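Long-range contacts in FERM, ARHGEF and pleckstrin domain-containing protein 2 (Mus musculus, PDB 6D2K), which acts, as the full-length protein, as a guanine nucleotide exchange factor that activates RAC1 and takes part in semaphorin signalling and actin remodelling: residues F229-R235 against I246-P250; S238-F244 against C270-W274. All coordinates share one frame; numbering follows the deposited sequence.

Overall arrangement
Both contacts lie in the C-terminal PH-like subdomain of the FERM domain, on the same side of the chain's centre, and their centres are about 16 Å apart. Strand 243-247 is common to the two: its far end, with the residues that follow, meets the connection between strands 224-230 and 236-240 in contact 1, while its start, together with the hairpin from strand 236-240, meets helix 267-284 in contact 2. Along the chain the pairs interleave, 229-235 and 238-244 preceding 246-250 and 270-274. Contact 1 is a surface contact between the connection that follows edge strand 224-230 and the end of strand 243-247; contact 2, partly buried, is where the C-terminal helix packs on the sheet.

Contact 1 of 2, residues F229-R235 against I246-P250; sequences FNWSKVR and IKLHP
In the PH-like subdomain, the passage from strand 224-230 to strand 236-240 is closed over the end of strand 243-247, and a backbone bond fixes the meeting point: Arg235 N donates to Lys247 O at 2.8 Å, with 155° at the hydrogen. Two residues earlier, Lys233 O receives a CA-H...O contact from Leu248 CA at 3.3 Å.

Leu248 reaches into the bend with both methyls. Its CD2 meets the Phe229 ring obliquely, 3.4 Å from Phe229 CD1, and its CD1 lies 3.5 Å from Val234 CG2, the branch set anti to the carbonyl carbon. Ile246 brings its CD1 to the other ortho carbon, 3.7 Å from Phe229 CD2, so the phenyl group touches aliphatic ends from two residues of the opposing segment.

On the more exposed flank, His249 lies flat against the base of Lys233. Lys233 CB stands over the imidazole centre, 3.8 Å from the centroid and 11° off the normal, a CH-pi contact; with CG anti to the carbonyl carbon (chi1 -56°), the extended chain crosses the ring and carries the ammonium end away from it.

Leu260 of strand 259-264 adjoins both Phe229 and Leu248, and Val217 of strand 216-221 touches Ile246. Leu237 of strand 236-240 also packs against Ile246, placing this contact where strands from both ends of the sheet converge.

Contact 2 of 2, residues S238-F244 against C270-W274; sequences SFKRKRF and CKNFW
Phe239 and Phe244, one on each strand of a beta hairpin, both reach toward helix 267-284 and meet Cys270 at their CB atoms. The hairpin reverses through a type II' turn from Lys240 to Arg243, and strand 238-240 runs almost exactly antiparallel to helix residues 270-274, with the axes 8.4 Å apart.

Phe239 takes the less common rotamer with CG between the backbone N and the carbonyl carbon (chi1 80°), which lays one face of its ring against the helix backbone. Lys271 CA stands over the ring centre, 4.0 Å from the centroid, in a CH-pi contact, and the extended lysine chain continues past the ring's far end, its CG 3.5 Å from Phe239 CZ. On the Trp274 side, Phe239 CD2 sits over the indole face, 3.6 Å from Trp274 CD2; the ring planes are inclined at 47°, an oblique pairing. The indole also lies along the backbone of Ser238, and its NE1 hydrogen-bonds Leu237 O.

Phe244 behaves differently. With CG anti to N (chi1 177°), it stretches deeper along the helix and receives the edge of Phe273 on its face in a T-shaped pair, centroids 5.0 Å apart. Phe244 CE2 and Phe273 CE2 approach to 3.6 Å. Near the base of both phenylalanines, Cys270 points its thiol at the hairpin backbone: SG lies 3.3 Å from Arg243 O and 3.6 Å from Phe239 CB.

Beyond the hairpin, Leu264 of strand 259-264 and Leu210 of strand 207-213 both touch Phe244 and Phe273, carrying the hydrophobic layer across the sheet beneath the C-terminal helix, as in other PH-like folds.

Contact 1 of 2, residues F229-R235 against I246-P250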
loop_
_atom_site.group_PDB
_atom_site.type_symbol
_atom_site.label_atom_id
_atom_site.label_comp_id
_atom_site.label_asym_id
_atom_site.label_seq_id
_atom_site.Cartn_x
_atom_site.Cartn_y
_atom_site.Cartn_z
ATOM N N PHE A 229 -14.040 -0.821 13.301
ATOM C CA PHE A 229 -13.737 -0.582 14.699
ATOM C C PHE A 229 -12.923 0.700 14.754
ATOM O O PHE A 229 -11.699 0.679 14.667
ATOM C CB PHE A 229 -12.998 -1.777 15.312
ATOM C CG PHE A 229 -13.731 -3.081 15.144
ATOM C CD1 PHE A 229 -15.040 -3.208 15.571
ATOM C CD2 PHE A 229 -13.121 -4.169 14.542
ATOM C CE1 PHE A 229 -15.726 -4.393 15.398
ATOM C CE2 PHE A 229 -13.798 -5.354 14.368
ATOM C CZ PHE A 229 -15.102 -5.469 14.800
ATOM N N ASN A 230 -13.625 1.819 14.889
ATOM C CA ASN A 230 -12.986 3.126 14.894
ATOM C C ASN A 230 -11.966 3.250 16.004
ATOM O O ASN A 230 -12.163 2.721 17.100
ATOM C CB ASN A 230 -14.030 4.235 15.047
ATOM C CG ASN A 230 -15.155 4.116 14.048
ATOM O OD1 ASN A 230 -16.127 3.392 14.275
ATOM N ND2 ASN A 230 -15.037 4.829 12.932
ATOM N N TRP A 231 -10.887 3.973 15.742
ATOM C CA TRP A 231 -9.826 4.114 16.735
ATOM C C TRP A 231 -10.315 4.617 18.085
ATOM O O TRP A 231 -9.791 4.230 19.128
ATOM C CB TRP A 231 -8.700 5.008 16.204
ATOM C CG TRP A 231 -7.936 4.412 15.063
ATOM C CD1 TRP A 231 -7.812 4.920 13.796
ATOM C CD2 TRP A 231 -7.179 3.200 15.080
ATOM N NE1 TRP A 231 -7.029 4.092 13.024
ATOM C CE2 TRP A 231 -6.625 3.031 13.789
ATOM C CE3 TRP A 231 -6.921 2.235 16.056
ATOM C CZ2 TRP A 231 -5.826 1.937 13.461
ATOM C CZ3 TRP A 231 -6.133 1.153 15.725
ATOM C CH2 TRP A 231 -5.597 1.010 14.441
ATOM N N SER A 232 -11.328 5.475 18.066
ATOM C CA SER A 232 -11.843 6.042 19.303
ATOM C C SER A 232 -12.420 4.966 20.225
ATOM O O SER A 232 -12.504 5.168 21.437
ATOM C CB SER A 232 -12.888 7.128 19.014
ATOM O OG SER A 232 -14.028 6.587 18.371
ATOM N N LYS A 233 -12.793 3.819 19.657
ATOM C CA LYS A 233 -13.417 2.748 20.438
ATOM C C LYS A 233 -12.441 1.640 20.788
ATOM O O LYS A 233 -12.781 0.716 21.520
ATOM C CB LYS A 233 -14.594 2.145 19.676
ATOM C CG LYS A 233 -15.645 3.160 19.267
ATOM C CD LYS A 233 -16.701 2.525 18.378
ATOM C CE LYS A 233 -17.650 3.575 17.823
ATOM N NZ LYS A 233 -18.714 2.956 16.987
ATOM N N VAL A 234 -11.231 1.728 20.250
ATOM C CA VAL A 234 -10.227 0.693 20.453
ATOM C C VAL A 234 -9.358 1.036 21.652
ATOM O O VAL A 234 -8.673 2.055 21.660
ATOM C CB VAL A 234 -9.343 0.555 19.201
ATOM C CG1 VAL A 234 -8.191 -0.420 19.452
ATOM C CG2 VAL A 234 -10.183 0.116 18.013
ATOM N N ARG A 235 -9.395 0.186 22.675
ATOM C CA ARG A 235 -8.627 0.409 23.889
ATOM C C ARG A 235 -7.250 -0.233 23.818
ATOM O O ARG A 235 -6.285 0.307 24.349
ATOM C CB ARG A 235 -9.381 -0.169 25.088
ATOM C CG ARG A 235 -10.844 0.256 25.161
ATOM C CD ARG A 235 -11.019 1.472 26.050
ATOM N NE ARG A 235 -11.079 2.708 25.279
ATOM C CZ ARG A 235 -12.203 3.221 24.798
ATOM N NH1 ARG A 235 -13.354 2.603 25.011
ATOM N NH2 ARG A 235 -12.172 4.347 24.108
ATOM N N ILE A 246 -8.746 -7.558 19.756
ATOM C CA ILE A 246 -9.085 -6.142 19.809
ATOM C C ILE A 246 -9.893 -5.875 21.066
ATOM O O ILE A 246 -10.987 -6.418 21.211
ATOM C CB ILE A 246 -9.965 -5.715 18.627
ATOM C CG1 ILE A 246 -9.385 -6.172 17.299
ATOM C CG2 ILE A 246 -10.131 -4.200 18.627
ATOM C CD1 ILE A 246 -10.256 -5.826 16.104
ATOM N N LYS A 247 -9.359 -5.054 21.968
ATOM C CA LYS A 247 -10.142 -4.642 23.146
ATOM C C LYS A 247 -10.912 -3.379 22.777
ATOM O O LYS A 247 -10.313 -2.403 22.306
ATOM C CB LYS A 247 -9.231 -4.399 24.347
ATOM C CG LYS A 247 -10.001 -4.125 25.627
ATOM C CD LYS A 247 -9.059 -3.857 26.781
ATOM C CE LYS A 247 -9.806 -3.172 27.917
ATOM N NZ LYS A 247 -8.908 -2.815 29.048
ATOM N N LEU A 248 -12.232 -3.412 22.985
ATOM C CA LEU A 248 -13.190 -2.472 22.384
ATOM C C LEU A 248 -14.272 -2.092 23.389
ATOM O O LEU A 248 -14.252 -2.563 24.515
ATOM C CB LEU A 248 -13.888 -3.175 21.215
ATOM C CG LEU A 248 -13.921 -2.574 19.817
ATOM C CD1 LEU A 248 -12.560 -2.071 19.390
ATOM C CD2 LEU A 248 -14.446 -3.623 18.847
ATOM N N HIS A 249 -15.240 -1.277 22.977
ATOM C CA HIS A 249 -16.425 -1.056 23.822
ATOM C C HIS A 249 -17.130 -2.385 24.042
ATOM O O HIS A 249 -17.287 -3.162 23.095
ATOM C CB HIS A 249 -17.413 -0.111 23.143
ATOM C CG HIS A 249 -16.932 1.296 23.022
ATOM N ND1 HIS A 249 -15.760 1.741 23.597
ATOM C CD2 HIS A 249 -17.471 2.367 22.391
ATOM C CE1 HIS A 249 -15.599 3.024 23.322
ATOM N NE2 HIS A 249 -16.620 3.425 22.588
ATOM N N PRO A 250 -17.571 -2.658 25.281
ATOM C CA PRO A 250 -18.216 -3.934 25.614
ATOM C C PRO A 250 -19.601 -4.110 25.001
ATOM O O PRO A 250 -20.297 -3.130 24.731
ATOM C CB PRO A 250 -18.333 -3.877 27.143
ATOM C CG PRO A 250 -18.372 -2.415 27.454
ATOM C CD PRO A 250 -17.419 -1.796 26.468
#

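Contact 2 of 2, residues S238-F244 against C270-W274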
loop_
_atom_site.group_PDB
_atom_site.type_symbol
_atom_site.label_atom_id
_atom_site.label_comp_id
_atom_site.label_asym_id
_atom_site.label_seq_id
_atom_site.Cartn_x
_atom_site.Cartn_y
_atom_site.Cartn_z
ATOM N N SER A 238 -3.731 -6.545 20.722
ATOM C CA SER A 238 -2.795 -7.569 21.177
ATOM C C SER A 238 -2.788 -8.745 20.220
ATOM O O SER A 238 -3.682 -8.893 19.406
ATOM C CB SER A 238 -3.201 -8.090 22.563
ATOM O OG SER A 238 -3.238 -7.032 23.485
ATOM N N PHE A 239 -1.787 -9.608 20.332
ATOM C CA PHE A 239 -1.836 -10.858 19.593
ATOM C C PHE A 239 -1.220 -11.963 20.437
ATOM O O PHE A 239 -0.324 -11.703 21.242
ATOM C CB PHE A 239 -1.179 -10.743 18.208
ATOM C CG PHE A 239 0.326 -10.834 18.219
ATOM C CD1 PHE A 239 0.955 -12.041 17.925
ATOM C CD2 PHE A 239 1.107 -9.730 18.527
ATOM C CE1 PHE A 239 2.334 -12.138 17.934
ATOM C CE2 PHE A 239 2.498 -9.821 18.539
ATOM C CZ PHE A 239 3.113 -11.038 18.238
ATOM N N LYS A 240 -1.733 -13.175 20.271
ATOM C CA LYS A 240 -1.141 -14.355 20.890
ATOM C C LYS A 240 -1.161 -15.491 19.891
ATOM O O LYS A 240 -2.230 -15.997 19.529
ATOM C CB LYS A 240 -1.917 -14.767 22.139
ATOM C CG LYS A 240 -1.978 -13.686 23.207
ATOM C CD LYS A 240 -2.672 -14.221 24.461
ATOM C CE LYS A 240 -2.076 -13.609 25.718
ATOM N NZ LYS A 240 -2.176 -12.125 25.737
ATOM N N ARG A 241 0.024 -15.896 19.456
ATOM C CA ARG A 241 0.148 -16.958 18.462
ATOM C C ARG A 241 -0.651 -16.561 17.220
ATOM O O ARG A 241 -0.351 -15.525 16.629
ATOM C CB ARG A 241 -0.281 -18.307 19.066
ATOM C CG ARG A 241 0.240 -19.517 18.324
ATOM C CD ARG A 241 0.127 -20.736 19.254
ATOM N NE ARG A 241 0.461 -21.998 18.601
ATOM C CZ ARG A 241 1.231 -22.926 19.158
ATOM N NH1 ARG A 241 1.779 -22.699 20.340
ATOM N NH2 ARG A 241 1.474 -24.058 18.506
ATOM N N LYS A 242 -1.651 -17.348 16.826
ATOM C CA LYS A 242 -2.449 -17.029 15.634
ATOM C C LYS A 242 -3.628 -16.093 15.904
ATOM O O LYS A 242 -4.345 -15.728 14.963
ATOM C CB LYS A 242 -2.994 -18.297 14.970
ATOM C CG LYS A 242 -1.912 -19.249 14.492
ATOM C CD LYS A 242 -2.495 -20.322 13.585
ATOM C CE LYS A 242 -3.533 -21.163 14.284
ATOM N NZ LYS A 242 -3.852 -22.376 13.475
ATOM N N ARG A 243 -3.834 -15.728 17.167
ATOM C CA ARG A 243 -5.009 -14.959 17.589
ATOM C C ARG A 243 -4.738 -13.463 17.627
ATOM O O ARG A 243 -3.799 -13.023 18.292
ATOM C CB ARG A 243 -5.450 -15.408 19.000
ATOM C CG ARG A 243 -5.927 -16.847 19.077
ATOM C CD ARG A 243 -5.915 -17.368 20.527
ATOM N NE ARG A 243 -6.570 -16.452 21.453
ATOM C CZ ARG A 243 -6.209 -16.282 22.722
ATOM N NH1 ARG A 243 -5.182 -16.960 23.220
ATOM N NH2 ARG A 243 -6.870 -15.422 23.485
ATOM N N PHE A 244 -5.576 -12.691 16.930
ATOM C CA PHE A 244 -5.533 -11.229 16.982
ATOM C C PHE A 244 -6.645 -10.723 17.901
ATOM O O PHE A 244 -7.798 -11.098 17.732
ATOM C CB PHE A 244 -5.713 -10.659 15.569
ATOM C CG PHE A 244 -5.745 -9.160 15.513
ATOM C CD1 PHE A 244 -4.625 -8.408 15.830
ATOM C CD2 PHE A 244 -6.899 -8.503 15.124
ATOM C CE1 PHE A 244 -4.663 -7.023 15.755
ATOM C CE2 PHE A 244 -6.951 -7.121 15.058
ATOM C CZ PHE A 244 -5.832 -6.385 15.378
ATOM N N CYS A 270 -0.287 -13.177 11.899
ATOM C CA CYS A 270 -0.993 -12.479 12.963
ATOM C C CYS A 270 -0.137 -11.317 13.484
ATOM O O CYS A 270 -0.611 -10.179 13.617
ATOM C CB CYS A 270 -1.311 -13.465 14.092
ATOM S SG CYS A 270 -2.311 -12.710 15.370
ATOM N N LYS A 271 1.126 -11.613 13.789
ATOM C CA LYS A 271 2.060 -10.614 14.306
ATOM C C LYS A 271 2.205 -9.442 13.337
ATOM O O LYS A 271 2.212 -8.280 13.749
ATOM C CB LYS A 271 3.425 -11.261 14.527
ATOM C CG LYS A 271 4.497 -10.316 15.050
ATOM C CD LYS A 271 5.724 -11.124 15.454
ATOM C CE LYS A 271 6.822 -10.262 16.051
ATOM N NZ LYS A 271 7.928 -11.139 16.567
ATOM N N ASN A 272 2.338 -9.760 12.060
ATOM C CA ASN A 272 2.478 -8.722 11.052
ATOM C C ASN A 272 1.249 -7.831 10.955
ATOM O O ASN A 272 1.386 -6.630 10.761
ATOM C CB ASN A 272 2.795 -9.341 9.700
ATOM C CG ASN A 272 4.203 -9.868 9.630
ATOM O OD1 ASN A 272 5.065 -9.470 10.418
ATOM N ND2 ASN A 272 4.456 -10.760 8.677
ATOM N N PHE A 273 0.055 -8.407 11.063
ATOM C CA PHE A 273 -1.154 -7.583 11.059
ATOM C C PHE A 273 -1.235 -6.718 12.313
ATOM O O PHE A 273 -1.587 -5.536 12.246
ATOM C CB PHE A 273 -2.432 -8.416 10.910
ATOM C CG PHE A 273 -3.676 -7.569 10.792
ATOM C CD1 PHE A 273 -3.823 -6.690 9.739
ATOM C CD2 PHE A 273 -4.677 -7.636 11.739
ATOM C CE1 PHE A 273 -4.958 -5.883 9.634
ATOM C CE2 PHE A 273 -5.815 -6.843 11.629
ATOM C CZ PHE A 273 -5.949 -5.962 10.573
ATOM N N TRP A 274 -0.924 -7.304 13.463
ATOM C CA TRP A 274 -0.863 -6.526 14.685
ATOM C C TRP A 274 0.081 -5.335 14.534
ATOM O O TRP A 274 -0.252 -4.213 14.918
ATOM C CB TRP A 274 -0.413 -7.429 15.854
ATOM C CG TRP A 274 -0.197 -6.692 17.132
ATOM C CD1 TRP A 274 -1.150 -6.303 18.046
ATOM C CD2 TRP A 274 1.058 -6.266 17.662
ATOM N NE1 TRP A 274 -0.552 -5.646 19.097
ATOM C CE2 TRP A 274 0.799 -5.613 18.889
ATOM C CE3 TRP A 274 2.379 -6.378 17.225
ATOM C CZ2 TRP A 274 1.806 -5.069 19.671
ATOM C CZ3 TRP A 274 3.381 -5.830 18.005
ATOM C CH2 TRP A 274 3.087 -5.195 19.223
#